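Local coordinates for protein nitrite oxidoreductase subunit A (PDB 7B04) that binds two MD1 pterin guanylate ligands, a molybdenum atom and an iron/sulfur cluster as a NarG-like subunit of the molybdopterin oxidoreductase family, at residues I523-G528 / S541-V546; T354-F359 / T536-S541; L302-K307 / I330-P335. One frame throughout, in Å; residues are numbered along the deposited sequence.

Contact 1. Residues I523-G528 / S541-V546; sequences IHYGEG and SYYLPV. With MD1 (phosphoric acid 4-(2-amino-4-oxo-3,4,5,6,-tetrahydro-pteridin-6-yl)-2-hydroxy-3,4-dimercapto-but-3-en-yl ester guanylate ester), chain C.
Tyr525 and Tyr542 carry the dense half of this contact, and they illustrate how two rings can pack closely without adopting either classical stacking geometry. Tyr542 CD2 sits 3.2 Å above the plane of the Tyr525 ring, over its centre, and approaches Tyr525 CD1 to 3.4 Å. The ring planes are inclined at 43° with the centroids 4.4 Å apart, a slant between parallel and perpendicular. The CB of Tyr542 joins its ring in this packing, resting 3.5 Å from Tyr525 CE1. On the strand side, chi1 of 38° puts Tyr525 CG between its own backbone N and carbonyl carbon, which turns the ring face to Tyr542. Beyond the ring, the Tyr525 hydroxyl reaches the edge of Tyr543, in its plane, with OH 3.4 Å from CE1; its polar needs are met elsewhere, by His280 NE2 and Ser559 OG. The elements being joined are strand 521-525, an inner strand of the five-stranded parallel sheet, and the turn that leads into helix 544-548. At its C-terminal end the strand runs into the cofactor pocket, a placement common to nucleotide-binding parallel sheets: Glu527 N donates to MD1 O2B at 3.0 Å, while Gly526 lies against the diphosphate, and Gly528 against the ribose and the purine. The other half of the contact is looser, though equally buried. There the Ile523 and Pro545 side chains cross at about a right angle, with CD1 of Ile523 3.7 Å from Pro545 CG. The same methyl approaches the carbonyl oxygen of Tyr542, which accepts a hydrogen bond from Ser559, and only grazes Val546, whose CB lies 4.4 Å from Ile523 CD1.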
# COMPACT_ATOMS: atom_id res chain seq x y z
N ILE B 523 9.10 12.97 -19.67
CA ILE B 523 9.25 13.54 -18.34
C ILE B 523 7.94 13.29 -17.60
O ILE B 523 6.87 13.70 -18.07
CB ILE B 523 9.58 15.03 -18.38
CG1 ILE B 523 10.85 15.27 -19.19
CG2 ILE B 523 9.75 15.57 -16.97
CD1 ILE B 523 11.11 16.72 -19.53
N HIS B 524 8.03 12.62 -16.46
CA HIS B 524 6.86 12.31 -15.65
C HIS B 524 6.99 12.97 -14.29
O HIS B 524 8.07 12.97 -13.69
CB HIS B 524 6.68 10.80 -15.51
CG HIS B 524 6.24 10.14 -16.77
ND1 HIS B 524 4.91 9.92 -17.08
CD2 HIS B 524 6.94 9.69 -17.84
CE1 HIS B 524 4.82 9.34 -18.26
NE2 HIS B 524 6.04 9.19 -18.74
N TYR B 525 5.88 13.52 -13.82
CA TYR B 525 5.85 14.25 -12.57
C TYR B 525 4.50 14.07 -11.91
O TYR B 525 3.56 13.55 -12.50
CB TYR B 525 6.13 15.74 -12.76
CG TYR B 525 5.52 16.37 -13.98
CD1 TYR B 525 6.16 16.29 -15.21
CD2 TYR B 525 4.35 17.11 -13.90
CE1 TYR B 525 5.63 16.88 -16.32
CE2 TYR B 525 3.81 17.72 -15.02
CZ TYR B 525 4.46 17.60 -16.22
OH TYR B 525 3.92 18.20 -17.33
N GLY B 526 4.43 14.51 -10.67
CA GLY B 526 3.22 14.42 -9.88
C GLY B 526 3.20 15.48 -8.83
O GLY B 526 3.76 16.57 -9.00
N GLU B 527 2.56 15.16 -7.72
CA GLU B 527 2.33 16.11 -6.64
C GLU B 527 3.50 16.21 -5.68
O GLU B 527 3.41 16.92 -4.68
CB GLU B 527 1.03 15.74 -5.92
CG GLU B 527 -0.18 16.03 -6.79
CD GLU B 527 -0.34 15.03 -7.92
OE1 GLU B 527 -0.20 13.82 -7.67
OE2 GLU B 527 -0.55 15.46 -9.08
N GLY B 528 4.59 15.50 -5.95
CA GLY B 528 5.84 15.82 -5.29
C GLY B 528 6.35 17.19 -5.67
O GLY B 528 7.11 17.79 -4.90
N SER B 541 8.00 24.60 -16.76
CA SER B 541 9.40 24.24 -16.90
C SER B 541 9.57 22.82 -17.44
O SER B 541 10.57 22.52 -18.10
CB SER B 541 10.10 24.38 -15.54
OG SER B 541 11.42 23.87 -15.58
N TYR B 542 8.60 21.94 -17.17
CA TYR B 542 8.70 20.54 -17.56
C TYR B 542 8.48 20.30 -19.05
O TYR B 542 8.66 19.16 -19.51
CB TYR B 542 7.70 19.71 -16.75
CG TYR B 542 8.03 19.66 -15.28
CD1 TYR B 542 9.33 19.88 -14.83
CD2 TYR B 542 7.05 19.41 -14.33
CE1 TYR B 542 9.64 19.84 -13.49
CE2 TYR B 542 7.35 19.37 -12.98
CZ TYR B 542 8.65 19.59 -12.57
OH TYR B 542 8.97 19.55 -11.23
N TYR B 543 8.10 21.31 -19.83
CA TYR B 543 7.98 21.17 -21.28
C TYR B 543 9.18 21.73 -22.04
O TYR B 543 9.37 21.36 -23.20
CB TYR B 543 6.71 21.84 -21.80
CG TYR B 543 5.44 21.01 -21.69
CD1 TYR B 543 5.15 20.29 -20.54
CD2 TYR B 543 4.54 20.93 -22.75
CE1 TYR B 543 4.00 19.53 -20.44
CE2 TYR B 543 3.39 20.17 -22.66
CZ TYR B 543 3.12 19.47 -21.50
OH TYR B 543 1.98 18.71 -21.40
N LEU B 544 9.97 22.60 -21.43
CA LEU B 544 11.06 23.25 -22.15
C LEU B 544 12.03 22.27 -22.79
O LEU B 544 12.29 22.39 -24.00
CB LEU B 544 11.78 24.24 -21.22
CG LEU B 544 11.04 25.53 -20.88
CD1 LEU B 544 11.77 26.29 -19.80
CD2 LEU B 544 10.88 26.38 -22.13
N PRO B 545 12.61 21.29 -22.07
CA PRO B 545 13.53 20.36 -22.74
C PRO B 545 12.83 19.44 -23.73
O PRO B 545 13.49 18.94 -24.65
CB PRO B 545 14.14 19.57 -21.58
CG PRO B 545 13.12 19.62 -20.52
CD PRO B 545 12.46 20.96 -20.64
N VAL B 546 11.52 19.22 -23.58
CA VAL B 546 10.80 18.31 -24.46
C VAL B 546 10.18 19.02 -25.66
O VAL B 546 9.91 18.37 -26.68
CB VAL B 546 9.74 17.54 -23.66
CG1 VAL B 546 8.49 18.38 -23.46
CG2 VAL B 546 9.39 16.24 -24.33
PB MD1 C . 2.64 11.41 -6.13
O3B MD1 C . 2.89 12.48 -4.90
O1B MD1 C . 3.79 10.44 -6.19
O2B MD1 C . 2.55 12.16 -7.43
O3A MD1 C . 1.23 10.60 -5.84
C10 MD1 C . -0.00 11.27 -5.91
C11 MD1 C . -1.08 10.28 -6.44
O11 MD1 C . -0.66 8.85 -5.85
C12 MD1 C . -2.30 10.75 -6.16
S12 MD1 C . -2.59 12.54 -6.25
C13 MD1 C . -3.56 9.92 -5.79
S13 MD1 C . -5.08 10.87 -5.48
C14 MD1 C . -3.63 8.50 -5.62
N15 MD1 C . -2.73 8.22 -4.32
C16 MD1 C . -2.38 6.86 -4.17
C15 MD1 C . -2.36 6.19 -2.84
O14 MD1 C . -2.64 6.79 -1.86
N17 MD1 C . -1.97 4.75 -2.77
C17 MD1 C . -1.60 3.97 -4.05
N16 MD1 C . -1.23 2.57 -3.96
N18 MD1 C . -1.62 4.66 -5.40
C20 MD1 C . -2.00 6.05 -5.49
N8 MD1 C . -2.03 6.73 -6.72
C7 MD1 C . -3.34 7.65 -6.83
PA MD1 C . 4.10 12.37 -3.79
O1A MD1 C . 3.75 13.25 -2.61
O2A MD1 C . 4.21 10.93 -3.35
O5' MD1 C . 5.55 12.86 -4.40
C5' MD1 C . 6.33 11.96 -5.13
C4' MD1 C . 7.86 12.18 -4.87
O4' MD1 C . 8.29 13.66 -5.12
C1' MD1 C . 9.20 13.97 -3.90
N9 MD1 C . 9.31 15.43 -3.64
C4 MD1 C . 9.96 16.20 -4.51
N3 MD1 C . 10.66 15.90 -5.79
C2 MD1 C . 11.30 16.97 -6.55
N2 MD1 C . 11.98 16.67 -7.79
N1 MD1 C . 11.26 18.33 -6.05
C6 MD1 C . 10.59 18.61 -4.82
O6 MD1 C . 10.55 19.72 -4.41
C5 MD1 C . 9.92 17.48 -4.03
N7 MD1 C . 9.24 17.47 -2.89
C8 MD1 C . 8.86 16.20 -2.63
C2' MD1 C . 8.58 13.38 -2.96
O2' MD1 C . 9.45 13.18 -1.81
C3' MD1 C . 8.15 11.93 -3.64
O3' MD1 C . 9.27 11.01 -3.60

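Contact 2. Residues T354-F359 / T536-S541; sequences TDTALF and TLMNRS. With MD1 (phosphoric acid 4-(2-amino-4-oxo-3,4,5,6,-tetrahydro-pteridin-6-yl)-2-hydroxy-3,4-dimercapto-but-3-en-yl ester guanylate ester), chain C.
Met538 reaches across from helix 535-541 to the first turn of helix 355-368, and its side chain shows how a flexible thioether can be laid along a neighbouring backbone. Its CB starts 3.8 Å from Thr356 OG1, and CG comes nearer to the same oxygen, at 3.2 Å. From there the chain runs extended (chi2 162°), and that reach lets SD set its methyl at the start of the helix. The tip, CE, lies 3.3 Å from Asp355 N and 3.4 Å from Asp355 CB, and also borders the backbone N of Thr354, the N-cap residue. Asp355 thus has a methyl at its root while its carboxylate turns to the guanine of MD1: N1 donates to Asp355 OD2 at 3.1 Å and N2 to Asp355 OD1 at 2.7 Å, the paired recognition that aspartate commonly gives guanine. Tyr542 OH adds a weak bond to OD1. Further along, Ser541 makes the polar link between the helices, a weak hydrogen bond of 3.3 Å from its OG to Thr356 O. Ser541 OG also meets Phe359 CB, a reach set by chi1 of 172°, which swings it away from its backbone N, while the serine CB touches Thr356 CG2. The two short helical segments run roughly parallel, their axes 8.6 Å apart and inclined by 22°. Around them, helix 494-501 packs on Ala357 and Leu358, helix 280-283 lies against Thr536 and Arg540, and strand 847-848 touches Thr354, Ala357 and Leu537.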
# COMPACT_ATOMS: atom_id res chain seq x y z
N THR B 354 12.65 23.61 -6.10
CA THR B 354 13.62 24.26 -6.97
C THR B 354 13.76 23.59 -8.35
O THR B 354 14.78 23.79 -9.02
CB THR B 354 15.02 24.30 -6.34
OG1 THR B 354 15.56 22.97 -6.25
CG2 THR B 354 14.98 24.92 -4.95
N ASP B 355 12.77 22.80 -8.80
CA ASP B 355 12.97 22.07 -10.05
C ASP B 355 12.90 22.97 -11.27
O ASP B 355 13.45 22.60 -12.32
CB ASP B 355 11.93 20.95 -10.21
CG ASP B 355 12.20 19.76 -9.31
OD1 ASP B 355 11.77 18.65 -9.67
OD2 ASP B 355 12.82 19.95 -8.24
N THR B 356 12.23 24.12 -11.18
CA THR B 356 12.18 25.01 -12.34
C THR B 356 13.58 25.41 -12.78
O THR B 356 13.88 25.42 -13.97
CB THR B 356 11.35 26.26 -12.02
OG1 THR B 356 10.03 25.88 -11.63
CG2 THR B 356 11.27 27.16 -13.25
N ALA B 357 14.45 25.72 -11.82
CA ALA B 357 15.81 26.11 -12.15
C ALA B 357 16.55 24.98 -12.85
O ALA B 357 17.27 25.21 -13.83
CB ALA B 357 16.56 26.54 -10.89
N LEU B 358 16.37 23.74 -12.39
CA LEU B 358 17.09 22.61 -12.96
C LEU B 358 16.80 22.45 -14.45
O LEU B 358 17.71 22.32 -15.27
CB LEU B 358 16.74 21.32 -12.21
CG LEU B 358 17.37 20.04 -12.75
CD1 LEU B 358 18.89 20.08 -12.62
CD2 LEU B 358 16.80 18.81 -12.06
N PHE B 359 15.52 22.48 -14.82
CA PHE B 359 15.15 22.32 -16.22
C PHE B 359 15.43 23.58 -17.03
O PHE B 359 15.58 23.48 -18.25
CB PHE B 359 13.68 21.92 -16.33
CG PHE B 359 13.41 20.50 -15.92
CD1 PHE B 359 13.54 19.47 -16.84
CD2 PHE B 359 13.06 20.20 -14.62
CE1 PHE B 359 13.30 18.16 -16.46
CE2 PHE B 359 12.82 18.89 -14.24
CZ PHE B 359 12.94 17.87 -15.16
N THR B 536 2.97 25.84 -10.89
CA THR B 536 2.62 26.40 -12.20
C THR B 536 3.85 26.65 -13.04
O THR B 536 3.90 26.28 -14.22
CB THR B 536 1.84 27.71 -12.01
OG1 THR B 536 0.71 27.49 -11.17
CG2 THR B 536 1.36 28.25 -13.36
N LEU B 537 4.87 27.27 -12.44
CA LEU B 537 6.12 27.49 -13.14
C LEU B 537 6.84 26.18 -13.42
O LEU B 537 7.41 25.99 -14.50
CB LEU B 537 7.02 28.40 -12.29
CG LEU B 537 6.70 29.88 -12.24
CD1 LEU B 537 7.38 30.45 -11.01
CD2 LEU B 537 7.18 30.56 -13.51
N MET B 538 6.81 25.27 -12.44
CA MET B 538 7.48 23.99 -12.59
C MET B 538 6.91 23.18 -13.75
O MET B 538 7.66 22.62 -14.56
CB MET B 538 7.36 23.19 -11.29
CG MET B 538 8.55 23.33 -10.36
SD MET B 538 8.07 22.83 -8.69
CE MET B 538 9.61 22.20 -8.03
N ASN B 539 5.58 23.13 -13.87
CA ASN B 539 4.98 22.36 -14.95
C ASN B 539 5.30 22.98 -16.30
O ASN B 539 5.59 22.27 -17.27
CB ASN B 539 3.48 22.25 -14.74
CG ASN B 539 3.12 21.61 -13.42
OD1 ASN B 539 2.50 22.24 -12.58
ND2 ASN B 539 3.54 20.37 -13.23
N ARG B 540 5.26 24.32 -16.38
CA ARG B 540 5.74 24.99 -17.58
C ARG B 540 7.20 24.67 -17.83
O ARG B 540 7.62 24.48 -18.98
CB ARG B 540 5.53 26.50 -17.44
CG ARG B 540 4.07 26.92 -17.41
CD ARG B 540 3.94 28.38 -17.01
NE ARG B 540 4.57 29.27 -17.99
CZ ARG B 540 4.81 30.56 -17.78
NH1 ARG B 540 4.49 31.11 -16.62
NH2 ARG B 540 5.38 31.29 -18.73
N SER B 541 8.00 24.60 -16.76
CA SER B 541 9.40 24.24 -16.90
C SER B 541 9.57 22.82 -17.44
O SER B 541 10.57 22.52 -18.10
CB SER B 541 10.10 24.38 -15.54
OG SER B 541 11.42 23.87 -15.58
PB MD1 C . 2.64 11.41 -6.13
O3B MD1 C . 2.89 12.48 -4.90
O1B MD1 C . 3.79 10.44 -6.19
O2B MD1 C . 2.55 12.16 -7.43
O3A MD1 C . 1.23 10.60 -5.84
C10 MD1 C . -0.00 11.27 -5.91
C11 MD1 C . -1.08 10.28 -6.44
O11 MD1 C . -0.66 8.85 -5.85
C12 MD1 C . -2.30 10.75 -6.16
S12 MD1 C . -2.59 12.54 -6.25
C13 MD1 C . -3.56 9.92 -5.79
S13 MD1 C . -5.08 10.87 -5.48
C14 MD1 C . -3.63 8.50 -5.62
N15 MD1 C . -2.73 8.22 -4.32
C16 MD1 C . -2.38 6.86 -4.17
C15 MD1 C . -2.36 6.19 -2.84
O14 MD1 C . -2.64 6.79 -1.86
N17 MD1 C . -1.97 4.75 -2.77
C17 MD1 C . -1.60 3.97 -4.05
N16 MD1 C . -1.23 2.57 -3.96
N18 MD1 C . -1.62 4.66 -5.40
C20 MD1 C . -2.00 6.05 -5.49
N8 MD1 C . -2.03 6.73 -6.72
C7 MD1 C . -3.34 7.65 -6.83
PA MD1 C . 4.10 12.37 -3.79
O1A MD1 C . 3.75 13.25 -2.61
O2A MD1 C . 4.21 10.93 -3.35
O5' MD1 C . 5.55 12.86 -4.40
C5' MD1 C . 6.33 11.96 -5.13
C4' MD1 C . 7.86 12.18 -4.87
O4' MD1 C . 8.29 13.66 -5.12
C1' MD1 C . 9.20 13.97 -3.90
N9 MD1 C . 9.31 15.43 -3.64
C4 MD1 C . 9.96 16.20 -4.51
N3 MD1 C . 10.66 15.90 -5.79
C2 MD1 C . 11.30 16.97 -6.55
N2 MD1 C . 11.98 16.67 -7.79
N1 MD1 C . 11.26 18.33 -6.05
C6 MD1 C . 10.59 18.61 -4.82
O6 MD1 C . 10.55 19.72 -4.41
C5 MD1 C . 9.92 17.48 -4.03
N7 MD1 C . 9.24 17.47 -2.89
C8 MD1 C . 8.86 16.20 -2.63
C2' MD1 C . 8.58 13.38 -2.96
O2' MD1 C . 9.45 13.18 -1.81
C3' MD1 C . 8.15 11.93 -3.64
O3' MD1 C . 9.27 11.01 -3.60

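Contact 3. Residues L302-K307 / I330-P335; sequences LIQTGK and IVVITP. With MD1 (phosphoric acid 4-(2-amino-4-oxo-3,4,5,6,-tetrahydro-pteridin-6-yl)-2-hydroxy-3,4-dimercapto-but-3-en-yl ester guanylate ester), chain C.
Two neighbouring strands of a five-stranded parallel sheet, joined by a beta-alpha-beta connection, meet here and end at the guanylate half of the cofactor, as expected of a nucleotide-binding, Rossmann-like fold. Their backbones pair in parallel register, Leu302 with Ile330, Ile303 with Val331 and Gln304 with Val332. Val331 N bonds to Leu302 O at 2.7 Å, Gln304 N to Val331 O at 2.7 Å, and Ile333 N to Gln304 O at 2.6 Å. The first and last of these come in almost straight onto their carbonyls, whereas Gln304 N is tilted 28° from the carbonyl plane of Val331. On the face of Ile303 and Val331, these two side chains lie side by side with Ile303 CG1 4.1 Å from Val331 CB, and Ile303 CG2 meets the Ile333 CD1 methyl at 4.0 Å. On the other face Gln304, bent at chi2, sets its OE1 against two methyls of the neighbouring strand, 3.6 Å from Ile330 CG2 and also beside Val332 CG2. Past the strands, the carbonyls of Thr305 and Ile333 both approach MD1 N2, but are modelled too close to it and to each other, so the detail is doubtful; the bond to Thr305 O is also weak. Pro335 lies over one face of the purine, its CD 3.4 Å from MD1 N3. Strand 521-525 hydrogen-bonds along the far edge of strand 301-304, and strand 346-347 flanks 329-332. Helix 505-517 covers the Ile303 and Val331 face through Leu511, while helix 314-321, part of the connection, packs its Val320 against Leu302 and Gln304.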
# COMPACT_ATOMS: atom_id res chain seq x y z
N LEU B 302 13.39 7.74 -19.72
CA LEU B 302 12.22 8.09 -18.93
C LEU B 302 12.65 8.87 -17.69
O LEU B 302 13.41 8.35 -16.87
CB LEU B 302 11.47 6.83 -18.56
CG LEU B 302 10.29 7.12 -17.67
CD1 LEU B 302 9.45 8.04 -18.47
CD2 LEU B 302 9.60 5.84 -17.55
N ILE B 303 12.13 10.09 -17.55
CA ILE B 303 12.53 11.00 -16.48
C ILE B 303 11.39 11.17 -15.50
O ILE B 303 10.24 11.40 -15.90
CB ILE B 303 12.97 12.36 -17.06
CG1 ILE B 303 14.20 12.18 -17.95
CG2 ILE B 303 13.25 13.36 -15.95
CD1 ILE B 303 14.48 13.37 -18.85
N GLN B 304 11.71 11.08 -14.21
CA GLN B 304 10.74 11.16 -13.12
C GLN B 304 11.21 12.25 -12.17
O GLN B 304 12.32 12.16 -11.63
CB GLN B 304 10.62 9.82 -12.38
CG GLN B 304 9.64 8.82 -12.98
CD GLN B 304 10.07 7.38 -12.74
OE1 GLN B 304 11.26 7.06 -12.74
NE2 GLN B 304 9.09 6.51 -12.51
N THR B 305 10.39 13.28 -11.97
CA THR B 305 10.81 14.44 -11.18
C THR B 305 10.06 14.58 -9.85
O THR B 305 10.70 14.75 -8.82
CB THR B 305 10.71 15.73 -12.03
OG1 THR B 305 11.44 16.80 -11.41
CG2 THR B 305 9.28 16.16 -12.25
N GLY B 306 8.73 14.54 -9.84
CA GLY B 306 7.97 14.73 -8.62
C GLY B 306 7.02 13.59 -8.36
O GLY B 306 5.94 13.80 -7.78
N LYS B 307 7.39 12.40 -8.78
CA LYS B 307 6.44 11.28 -8.64
C LYS B 307 7.08 9.96 -8.20
O LYS B 307 8.12 9.60 -8.72
CB LYS B 307 5.78 11.08 -10.00
CG LYS B 307 5.02 9.80 -10.21
CD LYS B 307 3.57 10.04 -10.40
CE LYS B 307 2.71 8.94 -9.83
NZ LYS B 307 1.31 9.38 -9.69
N ILE B 330 16.29 5.13 -17.18
CA ILE B 330 15.35 5.65 -16.19
C ILE B 330 16.08 6.69 -15.34
O ILE B 330 17.22 6.47 -14.92
CB ILE B 330 14.77 4.53 -15.31
CG1 ILE B 330 14.01 3.52 -16.18
CG2 ILE B 330 13.86 5.10 -14.24
CD1 ILE B 330 13.65 2.24 -15.46
N VAL B 331 15.41 7.82 -15.10
CA VAL B 331 15.97 8.91 -14.31
C VAL B 331 14.95 9.34 -13.26
O VAL B 331 13.76 9.50 -13.58
CB VAL B 331 16.36 10.12 -15.19
CG1 VAL B 331 16.99 11.22 -14.34
CG2 VAL B 331 17.30 9.69 -16.29
N VAL B 332 15.40 9.52 -12.03
CA VAL B 332 14.57 9.99 -10.93
C VAL B 332 15.25 11.20 -10.31
O VAL B 332 16.44 11.14 -9.98
CB VAL B 332 14.34 8.89 -9.87
CG1 VAL B 332 13.58 9.45 -8.68
CG2 VAL B 332 13.59 7.72 -10.48
N ILE B 333 14.50 12.28 -10.14
CA ILE B 333 15.04 13.54 -9.63
C ILE B 333 14.24 13.89 -8.39
O ILE B 333 13.23 14.60 -8.45
CB ILE B 333 14.97 14.67 -10.67
CG1 ILE B 333 15.68 14.26 -11.96
CG2 ILE B 333 15.56 15.96 -10.11
CD1 ILE B 333 15.38 15.16 -13.13
N THR B 334 14.71 13.44 -7.23
CA THR B 334 13.99 13.63 -5.98
C THR B 334 14.97 13.98 -4.88
O THR B 334 16.15 13.60 -4.95
CB THR B 334 13.18 12.39 -5.57
OG1 THR B 334 14.04 11.25 -5.51
CG2 THR B 334 12.05 12.12 -6.56
N PRO B 335 14.53 14.71 -3.85
CA PRO B 335 15.42 14.97 -2.71
C PRO B 335 15.78 13.71 -1.96
O PRO B 335 16.90 13.61 -1.43
CB PRO B 335 14.60 15.93 -1.84
CG PRO B 335 13.18 15.62 -2.19
CD PRO B 335 13.19 15.30 -3.65
PB MD1 C . 2.64 11.41 -6.13
O3B MD1 C . 2.89 12.48 -4.90
O1B MD1 C . 3.79 10.44 -6.19
O2B MD1 C . 2.55 12.16 -7.43
O3A MD1 C . 1.23 10.60 -5.84
C10 MD1 C . -0.00 11.27 -5.91
C11 MD1 C . -1.08 10.28 -6.44
O11 MD1 C . -0.66 8.85 -5.85
C12 MD1 C . -2.30 10.75 -6.16
S12 MD1 C . -2.59 12.54 -6.25
C13 MD1 C . -3.56 9.92 -5.79
S13 MD1 C . -5.08 10.87 -5.48
C14 MD1 C . -3.63 8.50 -5.62
N15 MD1 C . -2.73 8.22 -4.32
C16 MD1 C . -2.38 6.86 -4.17
C15 MD1 C . -2.36 6.19 -2.84
O14 MD1 C . -2.64 6.79 -1.86
N17 MD1 C . -1.97 4.75 -2.77
C17 MD1 C . -1.60 3.97 -4.05
N16 MD1 C . -1.23 2.57 -3.96
N18 MD1 C . -1.62 4.66 -5.40
C20 MD1 C . -2.00 6.05 -5.49
N8 MD1 C . -2.03 6.73 -6.72
C7 MD1 C . -3.34 7.65 -6.83
PA MD1 C . 4.10 12.37 -3.79
O1A MD1 C . 3.75 13.25 -2.61
O2A MD1 C . 4.21 10.93 -3.35
O5' MD1 C . 5.55 12.86 -4.40
C5' MD1 C . 6.33 11.96 -5.13
C4' MD1 C . 7.86 12.18 -4.87
O4' MD1 C . 8.29 13.66 -5.12
C1' MD1 C . 9.20 13.97 -3.90
N9 MD1 C . 9.31 15.43 -3.64
C4 MD1 C . 9.96 16.20 -4.51
N3 MD1 C . 10.66 15.90 -5.79
C2 MD1 C . 11.30 16.97 -6.55
N2 MD1 C . 11.98 16.67 -7.79
N1 MD1 C . 11.26 18.33 -6.05
C6 MD1 C . 10.59 18.61 -4.82
O6 MD1 C . 10.55 19.72 -4.41
C5 MD1 C . 9.92 17.48 -4.03
N7 MD1 C . 9.24 17.47 -2.89
C8 MD1 C . 8.86 16.20 -2.63
C2' MD1 C . 8.58 13.38 -2.96
O2' MD1 C . 9.45 13.18 -1.81
C3' MD1 C . 8.15 11.93 -3.64
O3' MD1 C . 9.27 11.01 -3.60

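All three contacts are buried, none at the surface; they differ in which layer of the nucleotide-binding fold they join. Contact 3 lies within the parallel sheet and is held by backbone hydrogen bonds. Contact 1 starts from the next strand, since His524 N probably bonds to Ile303 O of contact 3, and joins it to a turn and the following helix start by apolar and aromatic packing. Contact 2, helix against helix, shares Ser541 with contact 1 and has one weak hydrogen bond across it. The three converge on one MD1: contact 1 supplies a diphosphate donor, whereas contacts 2 and 3 turn carboxylate and carbonyl oxygens toward the guanine, the carbonyl distances being too short to trust.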